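Local coordinates for protein 2-hydroxyhepta-2,4-diene-1, 7-dioateisomerase (Mycobacterium abscessus, PDB 3R6O) that probably acts as a magnesium-dependent 2-hydroxyhepta-2,4-diene-1,7-dioate isomerase of the fumarylacetoacetate hydrolase family, at residues G97-E102 and G183-N188; Y157-A162 and I304-A309; Y170-S175 and I272-G277; S175-H180 and G260-V265. One frame throughout, in Å; residues are numbered along the deposited sequence. Where two conformers were deposited one is given.

Interaction 1 of 4, residues G97-E102 and G183-N188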
loop_
_atom_site.group_PDB
_atom_site.type_symbol
_atom_site.label_atom_id
_atom_site.label_comp_id
_atom_site.label_asym_id
_atom_site.label_seq_id
_atom_site.Cartn_x
_atom_site.Cartn_y
_atom_site.Cartn_z
ATOM N N GLY A 97 1.515 -18.313 -10.885
ATOM C CA GLY A 97 1.296 -17.396 -9.805
ATOM C C GLY A 97 0.845 -16.030 -10.282
ATOM O O GLY A 97 0.687 -15.793 -11.486
ATOM N N ALA A 98 0.679 -15.134 -9.312
ATOM C CA ALA A 98 0.525 -13.720 -9.569
ATOM C C ALA A 98 1.762 -13.252 -10.362
ATOM O O ALA A 98 2.890 -13.463 -9.921
ATOM C CB ALA A 98 0.403 -12.959 -8.229
ATOM N N PRO A 99 1.568 -12.654 -11.543
ATOM C CA PRO A 99 2.759 -12.267 -12.331
ATOM C C PRO A 99 3.685 -11.236 -11.640
ATOM O O PRO A 99 4.916 -11.307 -11.802
ATOM C CB PRO A 99 2.150 -11.704 -13.623
ATOM C CG PRO A 99 0.788 -12.353 -13.701
ATOM C CD PRO A 99 0.317 -12.415 -12.300
ATOM N N ILE A 100 3.093 -10.295 -10.896
ATOM C CA ILE A 100 3.817 -9.374 -10.029
ATOM C C ILE A 100 3.482 -9.736 -8.580
ATOM O O ILE A 100 2.440 -9.330 -8.051
ATOM C CB ILE A 100 3.444 -7.902 -10.298
ATOM C CG1 ILE A 100 3.477 -7.566 -11.809
ATOM C CG2 ILE A 100 4.345 -6.936 -9.432
ATOM C CD1 ILE A 100 4.850 -7.839 -12.506
ATOM N N PRO A 101 4.345 -10.540 -7.943
ATOM C CA PRO A 101 3.901 -11.086 -6.672
ATOM C C PRO A 101 4.000 -10.101 -5.510
ATOM O O PRO A 101 3.298 -10.273 -4.530
ATOM C CB PRO A 101 4.811 -12.285 -6.433
ATOM C CG PRO A 101 5.721 -12.404 -7.582
ATOM C CD PRO A 101 5.470 -11.283 -8.527
ATOM N N GLU A 102 4.814 -9.067 -5.642
ATOM C CA GLU A 102 5.092 -8.150 -4.498
ATOM C C GLU A 102 5.155 -6.728 -5.004
ATOM O O GLU A 102 6.221 -6.103 -4.941
ATOM C CB GLU A 102 6.434 -8.521 -3.833
ATOM C CG GLU A 102 6.394 -9.822 -3.032
ATOM C CD GLU A 102 7.566 -9.952 -2.074
ATOM O OE1 GLU A 102 7.913 -8.939 -1.408
ATOM O OE2 GLU A 102 8.159 -11.056 -2.007
ATOM N N GLY A 183 3.097 -3.081 -18.800
ATOM C CA GLY A 183 2.122 -3.925 -19.483
ATOM C C GLY A 183 0.803 -4.042 -18.734
ATOM O O GLY A 183 0.457 -3.167 -17.940
ATOM N N TYR A 184 0.081 -5.126 -19.007
ATOM C CA TYR A 184 -1.299 -5.259 -18.566
ATOM C C TYR A 184 -1.557 -6.650 -17.993
ATOM O O TYR A 184 -0.952 -7.641 -18.427
ATOM C CB TYR A 184 -2.264 -5.082 -19.732
ATOM C CG TYR A 184 -2.110 -3.903 -20.657
ATOM C CD1 TYR A 184 -2.923 -2.784 -20.527
ATOM C CD2 TYR A 184 -1.238 -3.953 -21.720
ATOM C CE1 TYR A 184 -2.826 -1.720 -21.407
ATOM C CE2 TYR A 184 -1.136 -2.905 -22.622
ATOM C CZ TYR A 184 -1.935 -1.785 -22.466
ATOM O OH TYR A 184 -1.828 -0.758 -23.376
ATOM N N MET A 185 -2.482 -6.746 -17.043
ATOM C CA MET A 185 -2.872 -8.045 -16.449
ATOM C C MET A 185 -4.369 -8.037 -16.192
ATOM O O MET A 185 -4.948 -6.975 -15.880
ATOM C CB MET A 185 -2.278 -8.251 -15.058
ATOM C CG MET A 185 -0.841 -8.089 -14.927
ATOM S SD MET A 185 -0.414 -8.802 -13.356
ATOM C CE MET A 185 -0.824 -7.506 -12.196
ATOM N N LEU A 186 -4.975 -9.216 -16.268
ATOM C CA LEU A 186 -6.352 -9.377 -15.812
ATOM C C LEU A 186 -6.310 -9.328 -14.287
ATOM O O LEU A 186 -5.323 -9.736 -13.670
ATOM C CB LEU A 186 -6.911 -10.716 -16.319
ATOM C CG LEU A 186 -8.420 -10.934 -16.406
ATOM C CD1 LEU A 186 -9.074 -9.788 -17.143
ATOM C CD2 LEU A 186 -8.726 -12.324 -17.092
ATOM N N ALA A 187 -7.345 -8.778 -13.666
ATOM C CA ALA A 187 -7.387 -8.703 -12.227
ATOM C C ALA A 187 -8.826 -8.778 -11.705
ATOM O O ALA A 187 -9.775 -8.653 -12.482
ATOM C CB ALA A 187 -6.676 -7.432 -11.702
ATOM N N ASN A 188 -8.967 -8.975 -10.398
ATOM C CA ASN A 188 -10.306 -8.802 -9.716
ATOM C C ASN A 188 -10.199 -7.948 -8.451
ATOM O O ASN A 188 -9.359 -8.213 -7.597
ATOM C CB ASN A 188 -10.897 -10.160 -9.385
ATOM C CG ASN A 188 -12.440 -10.118 -9.296
ATOM O OD1 ASN A 188 -12.991 -9.500 -8.405
ATOM N ND2 ASN A 188 -13.112 -10.714 -10.274
#
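Met185 reaches out from its strand and lays its sulfur against the ring of Pro99. Met185 SD lies 3.8 Å from Pro99 CG, 3.8 Å from Pro99 CD and 3.9 Å from Pro99 CB. The sulfur thus lies over one face of the pyrrolidine ring, off-centre toward CG and CD, and the two side chains meet at a slant. The methionine leaves the backbone with CG opposite the carbonyl carbon (chi1 -53°) and runs on extended through chi2. It then bends at chi3 (-81°), so that the methyl passes alongside Ile100. There the touch is looser: Met185 CE is 4.3 Å from Ile100 CG1. The sulfur sits on the proline, and the thioether end as a whole passes the isoleucine loosely. All three residues are buried, and the contact is wholly apolar. Segment 97-102 is loop, between helix 70-79 and strand 106-110. Segment 183-188 belongs to strand 181-192 of the large mixed sheet, where the backbone of Met185 pairs with Ala162 of strand 155-165. The Met185 side chain also packs on Val164 of that strand and on Ile279 of strand 279-281, while Ile100 is backed by Ile67 of helix 63-67.

Interaction 2 of 4, residues Y157-A162 and I304-A309. With MG (magnesium ion), chain B.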
loop_
_atom_site.group_PDB
_atom_site.type_symbol
_atom_site.label_atom_id
_atom_site.label_comp_id
_atom_site.label_asym_id
_atom_site.label_seq_id
_atom_site.Cartn_x
_atom_site.Cartn_y
_atom_site.Cartn_z
ATOM N N TYR A 157 -17.431 -9.654 -6.489
ATOM C CA TYR A 157 -16.453 -9.762 -7.574
ATOM C C TYR A 157 -16.481 -8.495 -8.440
ATOM O O TYR A 157 -17.519 -7.834 -8.579
ATOM C CB TYR A 157 -16.770 -11.009 -8.440
ATOM C CG TYR A 157 -18.212 -10.982 -8.909
ATOM C CD1 TYR A 157 -18.567 -10.326 -10.086
ATOM C CD2 TYR A 157 -19.231 -11.511 -8.113
ATOM C CE1 TYR A 157 -19.928 -10.239 -10.493
ATOM C CE2 TYR A 157 -20.592 -11.436 -8.498
ATOM C CZ TYR A 157 -20.935 -10.780 -9.687
ATOM O OH TYR A 157 -22.276 -10.713 -10.096
ATOM N N GLU A 158 -15.319 -8.156 -9.004
ATOM C CA GLU A 158 -15.176 -7.000 -9.870
ATOM C C GLU A 158 -14.033 -7.256 -10.841
ATOM O O GLU A 158 -12.886 -7.024 -10.471
ATOM C CB GLU A 158 -14.816 -5.786 -9.058
ATOM C CG GLU A 158 -15.772 -5.444 -7.958
ATOM C CD GLU A 158 -15.410 -4.145 -7.269
ATOM O OE1 GLU A 158 -14.283 -3.983 -6.847
ATOM O OE2 GLU A 158 -16.272 -3.257 -7.148
ATOM N N ILE A 159 -14.343 -7.722 -12.037
ATOM C CA ILE A 159 -13.323 -7.921 -13.080
ATOM C C ILE A 159 -12.779 -6.585 -13.562
ATOM O O ILE A 159 -13.517 -5.663 -13.836
ATOM C CB ILE A 159 -13.841 -8.776 -14.257
ATOM C CG1 ILE A 159 -12.670 -9.240 -15.138
ATOM C CG2 ILE A 159 -14.973 -8.047 -15.100
ATOM C CD1 ILE A 159 -13.142 -10.215 -16.299
ATOM N N GLU A 160 -11.460 -6.475 -13.611
ATOM C CA GLU A 160 -10.826 -5.232 -14.039
ATOM C C GLU A 160 -9.580 -5.541 -14.848
ATOM O O GLU A 160 -8.952 -6.586 -14.681
ATOM C CB GLU A 160 -10.470 -4.381 -12.802
ATOM C CG GLU A 160 -11.592 -4.308 -11.784
ATOM C CD GLU A 160 -11.557 -3.151 -10.827
ATOM O OE1 GLU A 160 -10.738 -2.210 -10.947
ATOM O OE2 GLU A 160 -12.388 -3.192 -9.917
ATOM N N ILE A 161 -9.209 -4.593 -15.690
ATOM C CA ILE A 161 -7.939 -4.626 -16.340
ATOM C C ILE A 161 -6.942 -3.769 -15.483
ATOM O O ILE A 161 -7.222 -2.593 -15.142
ATOM C CB ILE A 161 -8.032 -4.117 -17.813
ATOM C CG1 ILE A 161 -9.102 -4.870 -18.634
ATOM C CG2 ILE A 161 -6.662 -4.237 -18.506
ATOM C CD1 ILE A 161 -9.022 -6.414 -18.598
ATOM N N ALA A 162 -5.818 -4.371 -15.143
ATOM C CA ALA A 162 -4.735 -3.703 -14.415
ATOM C C ALA A 162 -3.625 -3.300 -15.351
ATOM O O ALA A 162 -3.270 -4.049 -16.271
ATOM C CB ALA A 162 -4.144 -4.626 -13.310
ATOM N N ILE A 304 -15.360 -18.638 -10.156
ATOM C CA ILE A 304 -15.245 -17.468 -10.992
ATOM C C ILE A 304 -14.352 -17.781 -12.192
ATOM O O ILE A 304 -13.209 -18.243 -12.026
ATOM C CB ILE A 304 -14.613 -16.273 -10.238
ATOM C CG1 ILE A 304 -15.436 -15.913 -9.000
ATOM C CG2 ILE A 304 -14.428 -15.035 -11.175
ATOM C CD1 ILE A 304 -14.602 -15.194 -7.931
ATOM N N GLU A 305 -14.893 -17.499 -13.378
ATOM C CA GLU A 305 -14.180 -17.650 -14.634
ATOM C C GLU A 305 -14.129 -16.288 -15.323
ATOM O O GLU A 305 -15.172 -15.728 -15.690
ATOM C CB GLU A 305 -14.874 -18.698 -15.536
ATOM C CG GLU A 305 -15.028 -20.075 -14.902
ATOM C CD GLU A 305 -16.492 -20.507 -14.653
ATOM O OE1 GLU A 305 -17.433 -19.725 -14.862
ATOM O OE2 GLU A 305 -16.699 -21.642 -14.211
ATOM N N ALA A 306 -12.925 -15.757 -15.490
ATOM C CA ALA A 306 -12.689 -14.471 -16.090
ATOM C C ALA A 306 -11.807 -14.686 -17.293
ATOM O O ALA A 306 -10.915 -15.547 -17.275
ATOM C CB ALA A 306 -12.045 -13.485 -15.075
ATOM N N HIS A 307 -12.082 -13.934 -18.351
ATOM C CA HIS A 307 -11.456 -14.170 -19.645
ATOM C C HIS A 307 -11.257 -12.866 -20.389
ATOM O O HIS A 307 -12.136 -11.984 -20.412
ATOM C CB HIS A 307 -12.332 -15.132 -20.504
ATOM C CG HIS A 307 -12.114 -14.995 -21.978
ATOM N ND1 HIS A 307 -11.063 -15.600 -22.638
ATOM C CD2 HIS A 307 -12.800 -14.299 -22.920
ATOM C CE1 HIS A 307 -11.108 -15.278 -23.918
ATOM N NE2 HIS A 307 -12.149 -14.482 -24.112
ATOM N N SER A 308 -10.093 -12.745 -21.010
ATOM C CA SER A 308 -9.842 -11.717 -21.984
ATOM C C SER A 308 -8.973 -12.365 -23.084
ATOM O O SER A 308 -8.138 -13.247 -22.812
ATOM C CB SER A 308 -9.241 -10.497 -21.284
ATOM O OG SER A 308 -8.495 -9.656 -22.137
ATOM N N ALA A 309 -9.212 -12.011 -24.334
ATOM C CA ALA A 309 -8.511 -12.692 -25.423
ATOM C C ALA A 309 -6.980 -12.528 -25.300
ATOM O O ALA A 309 -6.230 -13.463 -25.578
ATOM C CB ALA A 309 -9.011 -12.194 -26.791
HETATM MG MG MG B . -12.696 -1.591 -8.237
#
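The backbones of 157-162 and 304-309 lie a side-chain layer apart, nearest at Ile159 and Ala306, whose CA atoms are 7.2 Å from each other. Ile159 fills most of that gap. Its CG1 stands opposite the backbone N (chi1 -166°) and the chain stays straight through chi2 (176°), so the whole branch is stretched toward the other strand. Its end methyl meets the methyl of Ala306, with Ile159 CD1 3.7 Å from Ala306 CB. Ile159 CD1 also comes within 4.4 Å of His307 N, a looser approach to the backbone. Two sheets of the fumarylacetoacetate hydrolase fold face each other here. Strand 155-165 belongs to the large mixed sheet and strand 303-308 to the five-stranded one, and Phe240 of strand 239-244 also packs on Ile159. The other side of strand 155-165 serves the metal site. Glu160, next to Ile159, binds the magnesium ion through Glu160 OE2 at 2.3 Å, and Asp189 is the other protein residue of the site. Glu160 OE1 is held by the backbone N of Gly283. Glu158 is also a known magnesium-binding residue, but here Glu158 OE1 stays 3.2 Å from the ion. Its OE2 forms a salt bridge with Arg193.

Interaction 3 of 4, residues Y170-S175 and I272-G277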
loop_
_atom_site.group_PDB
_atom_site.type_symbol
_atom_site.label_atom_id
_atom_site.label_comp_id
_atom_site.label_asym_id
_atom_site.label_seq_id
_atom_site.Cartn_x
_atom_site.Cartn_y
_atom_site.Cartn_z
ATOM N N TYR A 170 5.673 10.763 -11.306
ATOM C CA TYR A 170 4.818 11.573 -10.463
ATOM C C TYR A 170 4.365 12.753 -11.314
ATOM O O TYR A 170 5.187 13.368 -11.987
ATOM C CB TYR A 170 5.581 12.045 -9.227
ATOM C CG TYR A 170 4.770 12.908 -8.263
ATOM C CD1 TYR A 170 3.514 12.489 -7.793
ATOM C CD2 TYR A 170 5.275 14.117 -7.793
ATOM C CE1 TYR A 170 2.776 13.281 -6.894
ATOM C CE2 TYR A 170 4.544 14.920 -6.901
ATOM C CZ TYR A 170 3.294 14.491 -6.456
ATOM O OH TYR A 170 2.587 15.299 -5.586
ATOM N N ARG A 171 3.065 13.065 -11.308
ATOM C CA ARG A 171 2.492 14.070 -12.239
ATOM C C ARG A 171 2.890 13.741 -13.697
ATOM O O ARG A 171 3.389 14.598 -14.440
ATOM C CB ARG A 171 2.890 15.506 -11.885
ATOM C CG ARG A 171 1.967 16.206 -10.905
ATOM C CD ARG A 171 2.111 15.661 -9.488
ATOM N NE ARG A 171 1.292 16.408 -8.540
ATOM C CZ ARG A 171 1.662 17.467 -7.833
ATOM N NH1 ARG A 171 2.879 18.015 -7.942
ATOM N NH2 ARG A 171 0.776 18.010 -7.009
ATOM N N ILE A 172 2.659 12.487 -14.052
ATOM C CA ILE A 172 2.873 11.958 -15.391
ATOM C C ILE A 172 1.876 12.610 -16.323
ATOM O O ILE A 172 0.683 12.641 -16.038
ATOM C CB ILE A 172 2.673 10.446 -15.424
ATOM C CG1 ILE A 172 3.634 9.772 -14.445
ATOM C CG2 ILE A 172 2.808 9.852 -16.865
ATOM C CD1 ILE A 172 3.377 8.321 -14.306
ATOM N N GLU A 173 2.373 13.144 -17.432
ATOM C CA GLU A 173 1.510 13.794 -18.399
ATOM C C GLU A 173 0.832 12.685 -19.233
ATOM O O GLU A 173 1.432 11.619 -19.512
ATOM C CB GLU A 173 2.345 14.784 -19.238
ATOM C CG GLU A 173 1.660 16.122 -19.599
ATOM C CD GLU A 173 1.237 16.970 -18.409
ATOM O OE1 GLU A 173 1.668 16.717 -17.262
ATOM O OE2 GLU A 173 0.459 17.919 -18.630
ATOM N N ARG A 174 -0.419 12.919 -19.602
ATOM C CA ARG A 174 -1.205 11.989 -20.398
ATOM C C ARG A 174 -0.434 11.363 -21.569
ATOM O O ARG A 174 -0.427 10.157 -21.710
ATOM C CB ARG A 174 -2.427 12.728 -20.944
ATOM C CG ARG A 174 -3.591 11.876 -21.270
ATOM C CD ARG A 174 -4.772 12.769 -21.687
ATOM N NE ARG A 174 -5.093 13.722 -20.609
ATOM C CZ ARG A 174 -6.303 14.219 -20.351
ATOM N NH1 ARG A 174 -7.346 13.907 -21.110
ATOM N NH2 ARG A 174 -6.459 15.057 -19.327
ATOM N N SER A 175 0.229 12.171 -22.391
ATOM C CA SER A 175 0.849 11.658 -23.613
ATOM C C SER A 175 2.101 10.814 -23.334
ATOM O O SER A 175 2.570 10.092 -24.203
ATOM C CB SER A 175 1.226 12.803 -24.550
ATOM O OG SER A 175 2.328 13.495 -24.010
ATOM N N ILE A 272 -0.320 10.574 -6.312
ATOM C CA ILE A 272 0.485 9.440 -5.812
ATOM C C ILE A 272 1.706 9.155 -6.711
ATOM O O ILE A 272 1.575 8.915 -7.896
ATOM C CB ILE A 272 -0.368 8.142 -5.694
ATOM C CG1 ILE A 272 -1.498 8.368 -4.674
ATOM C CG2 ILE A 272 0.492 6.974 -5.264
ATOM C CD1 ILE A 272 -2.584 7.258 -4.679
ATOM N N ALA A 273 2.902 9.207 -6.122
ATOM C CA ALA A 273 4.114 8.887 -6.822
ATOM C C ALA A 273 4.206 7.369 -7.049
ATOM O O ALA A 273 3.965 6.576 -6.140
ATOM C CB ALA A 273 5.332 9.424 -6.032
ATOM N N LEU A 274 4.481 6.976 -8.290
ATOM C CA LEU A 274 4.465 5.574 -8.678
ATOM C C LEU A 274 5.884 5.033 -8.916
ATOM O O LEU A 274 6.744 5.750 -9.410
ATOM C CB LEU A 274 3.640 5.424 -9.958
ATOM C CG LEU A 274 2.174 5.823 -9.898
ATOM C CD1 LEU A 274 1.519 5.735 -11.323
ATOM C CD2 LEU A 274 1.441 4.946 -8.881
ATOM N N ARG A 275 6.092 3.764 -8.572
ATOM C CA ARG A 275 7.339 3.047 -8.829
ATOM C C ARG A 275 7.081 1.836 -9.718
ATOM O O ARG A 275 5.965 1.297 -9.764
ATOM C CB ARG A 275 7.914 2.550 -7.503
ATOM C CG ARG A 275 8.210 3.685 -6.523
ATOM C CD ARG A 275 8.772 3.202 -5.231
ATOM N NE ARG A 275 9.081 4.339 -4.349
ATOM C CZ ARG A 275 9.143 4.303 -3.010
ATOM N NH1 ARG A 275 8.945 3.178 -2.324
ATOM N NH2 ARG A 275 9.396 5.430 -2.347
ATOM N N ALA A 276 8.134 1.418 -10.406
ATOM C CA ALA A 276 8.132 0.143 -11.106
ATOM C C ALA A 276 7.647 -0.960 -10.186
ATOM O O ALA A 276 8.073 -1.079 -9.012
ATOM C CB ALA A 276 9.549 -0.188 -11.659
ATOM N N GLY A 277 6.711 -1.728 -10.729
ATOM C CA GLY A 277 6.108 -2.849 -10.050
ATOM C C GLY A 277 4.782 -2.532 -9.417
ATOM O O GLY A 277 4.069 -3.447 -9.037
#
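Tyr170 sets its ring beside the backbone of Ile272 and Ala273. The ring meets this chain obliquely. Its leading atom is CD1: Tyr170 CD1 lies 3.7 Å from Ala273 N and 3.9 Å from Ile272 C. The alanine methyl completes the touch, with Tyr170 CD1 4.0 Å from Ala273 CB. The tyrosine CG is opposite its own backbone N (chi1 -180°), which carries the ring along the passing chain. Tyr170 CB is also near the alanine methyl. Arg171 lies against one face of the same ring. Arg171 CD sits 3.4 Å above the Tyr170 ring plane, over its centre. The arginine chain bends at chi2, and the guanidinium is turned about chi4 (-91°) with the tyrosine OH over one of its faces. The guanidinium has polar partners too: Arg171 NE bonds to Ala270 O, and NH1 makes a salt bridge to Glu321 of the second subunit. A second, looser apolar touch lies deeper in. The isoleucine and leucine meet methyl to methyl, with Ile172 CD1 4.4 Å from Leu274 CD1. Both residues are buried, whereas Tyr170 and Ala273 are partly exposed. Pro217 of the second subunit packs on both Tyr170 and Ala273, and Ala273 O accepts a hydrogen bond from Thr137 OG1 of that subunit. The contact thus joins two irregular loops of one chain, the one between strands 155-165 and 181-192 and the one leading from helix 261-269 to strand 279-281. Together they form part of the dimer interface, away from the metal site.

Interaction 4 of 4, residues S175-H180 and G260-V265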
loop_
_atom_site.group_PDB
_atom_site.type_symbol
_atom_site.label_atom_id
_atom_site.label_comp_id
_atom_site.label_asym_id
_atom_site.label_seq_id
_atom_site.Cartn_x
_atom_site.Cartn_y
_atom_site.Cartn_z
ATOM N N SER A 175 0.229 12.171 -22.391
ATOM C CA SER A 175 0.849 11.658 -23.613
ATOM C C SER A 175 2.101 10.814 -23.334
ATOM O O SER A 175 2.570 10.092 -24.203
ATOM C CB SER A 175 1.226 12.803 -24.550
ATOM O OG SER A 175 2.328 13.495 -24.010
ATOM N N GLN A 176 2.631 10.932 -22.129
ATOM C CA GLN A 176 3.763 10.153 -21.645
ATOM C C GLN A 176 3.370 8.960 -20.779
ATOM O O GLN A 176 4.221 8.157 -20.465
ATOM C CB GLN A 176 4.694 11.028 -20.800
ATOM C CG GLN A 176 5.120 12.395 -21.376
ATOM C CD GLN A 176 6.062 12.299 -22.545
ATOM O OE1 GLN A 176 5.848 11.503 -23.434
ATOM N NE2 GLN A 176 7.124 13.114 -22.550
ATOM N N ALA A 177 2.094 8.818 -20.419
ATOM C CA ALA A 177 1.632 7.683 -19.606
ATOM C C ALA A 177 2.125 6.315 -20.134
ATOM O O ALA A 177 2.535 5.460 -19.358
ATOM C CB ALA A 177 0.140 7.678 -19.532
ATOM N N ILE A 178 2.059 6.111 -21.446
ATOM C CA ILE A 178 2.425 4.829 -22.084
ATOM C C ILE A 178 3.889 4.436 -21.800
ATOM O O ILE A 178 4.199 3.234 -21.628
ATOM C CB ILE A 178 2.127 4.839 -23.638
ATOM C CG1 ILE A 178 2.402 3.467 -24.276
ATOM C CG2 ILE A 178 2.965 5.926 -24.370
ATOM C CD1 ILE A 178 1.629 2.313 -23.671
ATOM N N LYS A 179 4.769 5.441 -21.724
ATOM C CA LYS A 179 6.193 5.246 -21.412
ATOM C C LYS A 179 6.453 4.703 -19.997
ATOM O O LYS A 179 7.556 4.190 -19.746
ATOM C CB LYS A 179 6.972 6.554 -21.595
ATOM N N HIS A 180 5.467 4.830 -19.104
ATOM C CA HIS A 180 5.541 4.346 -17.727
ATOM C C HIS A 180 4.820 3.024 -17.466
ATOM O O HIS A 180 4.797 2.559 -16.315
ATOM C CB HIS A 180 4.991 5.410 -16.753
ATOM C CG HIS A 180 5.798 6.660 -16.727
ATOM N ND1 HIS A 180 6.773 6.901 -15.783
ATOM C CD2 HIS A 180 5.795 7.733 -17.553
ATOM C CE1 HIS A 180 7.320 8.077 -16.027
ATOM N NE2 HIS A 180 6.739 8.605 -17.088
ATOM N N GLY A 260 -9.799 6.756 -19.678
ATOM C CA GLY A 260 -8.952 5.777 -20.382
ATOM C C GLY A 260 -7.628 5.519 -19.688
ATOM O O GLY A 260 -7.230 6.269 -18.766
ATOM N N PHE A 261 -6.932 4.470 -20.128
ATOM C CA PHE A 261 -5.620 4.080 -19.530
ATOM C C PHE A 261 -4.645 5.245 -19.291
ATOM O O PHE A 261 -4.066 5.386 -18.193
ATOM C CB PHE A 261 -4.909 3.013 -20.377
ATOM C CG PHE A 261 -5.534 1.651 -20.307
ATOM C CD1 PHE A 261 -5.544 0.917 -19.091
ATOM C CD2 PHE A 261 -6.108 1.083 -21.430
ATOM C CE1 PHE A 261 -6.126 -0.347 -19.042
ATOM C CE2 PHE A 261 -6.680 -0.180 -21.390
ATOM C CZ PHE A 261 -6.694 -0.903 -20.195
ATOM N N ALA A 262 -4.474 6.094 -20.297
ATOM C CA ALA A 262 -3.547 7.205 -20.171
ATOM C C ALA A 262 -4.013 8.194 -19.101
ATOM O O ALA A 262 -3.236 8.628 -18.265
ATOM C CB ALA A 262 -3.317 7.889 -21.575
ATOM N N GLU A 263 -5.301 8.492 -19.091
ATOM C CA GLU A 263 -5.879 9.414 -18.124
ATOM C C GLU A 263 -5.897 8.858 -16.707
ATOM O O GLU A 263 -5.797 9.624 -15.744
ATOM C CB GLU A 263 -7.305 9.765 -18.532
ATOM C CG GLU A 263 -7.442 10.551 -19.775
ATOM C CD GLU A 263 -8.909 10.660 -20.207
ATOM O OE1 GLU A 263 -9.509 9.647 -20.697
ATOM O OE2 GLU A 263 -9.455 11.777 -20.043
ATOM N N VAL A 264 -6.066 7.544 -16.589
ATOM C CA VAL A 264 -5.889 6.812 -15.310
ATOM C C VAL A 264 -4.492 7.060 -14.728
ATOM O O VAL A 264 -4.360 7.525 -13.596
ATOM C CB VAL A 264 -6.193 5.316 -15.475
ATOM C CG1 VAL A 264 -5.747 4.488 -14.241
ATOM C CG2 VAL A 264 -7.722 5.105 -15.669
ATOM N N VAL A 265 -3.459 6.849 -15.546
ATOM C CA VAL A 265 -2.088 7.044 -15.091
ATOM C C VAL A 265 -1.825 8.505 -14.694
ATOM O O VAL A 265 -1.197 8.779 -13.652
ATOM C CB VAL A 265 -1.082 6.577 -16.143
ATOM C CG1 VAL A 265 0.339 6.996 -15.754
ATOM C CG2 VAL A 265 -1.185 5.053 -16.335
#
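Ala177 presses its methyl group onto the flank of helix 261-269, between Ala262 and Val265. These two helix residues are three apart and so lie on the same side, one turn on. Ala177 CB is 3.8 Å from Val265 CB and 4.0 Å from Ala262 CB. Ala177 CB also approaches the helix backbone, 3.7 Å from Ala262 O. Val265 adds a branch to the contact. Its CG1 is trans to the backbone N (chi1 171°), which brings Val265 CG1 to 3.8 Å from Ala177 CB. The small alanines let the backbones close in, with the CA atoms of Ala177 and Ala262 only 5.2 Å apart. Ala177 O accepts a backbone bond from His180 N, at the 3-10 segment 178-180. On the helix side, Gly260 is the N-cap residue. Gly260 N bonds to Glu263 OE1 at 3.1 Å, approaching from above the carboxylate plane. The other oxygen of Glu263 forms a salt bridge with Arg174. Ile172 also packs on Val265, and Phe261 turns to strand 155-165. The direct contact is therefore apolar and rests on close fit, while polar groups act around it: the carboxylate of Glu263 accepts the N-H of Gly260 and also pairs with Arg174.

Interactions 1 and 2 lie near the centre of the chain, 11 Å apart between centres. They share the large mixed sheet, where strands 155-165 and 181-192 are neighbours. Interactions 3 and 4 lie farther out, about 18 and 17 Å from the chain centre and 8 Å from each other. They share Ser175 and both involve the loop joining those two strands. Along the chain, the segments of interaction 1 alternate with those of the other three. Interaction 4 falls within the span of interaction 3, and both fall within that of interaction 2. Phe261 links the regions by packing on Tyr184 and Ile161. The metal-bearing sheet is thus connected to the outer loops and the dimer interface.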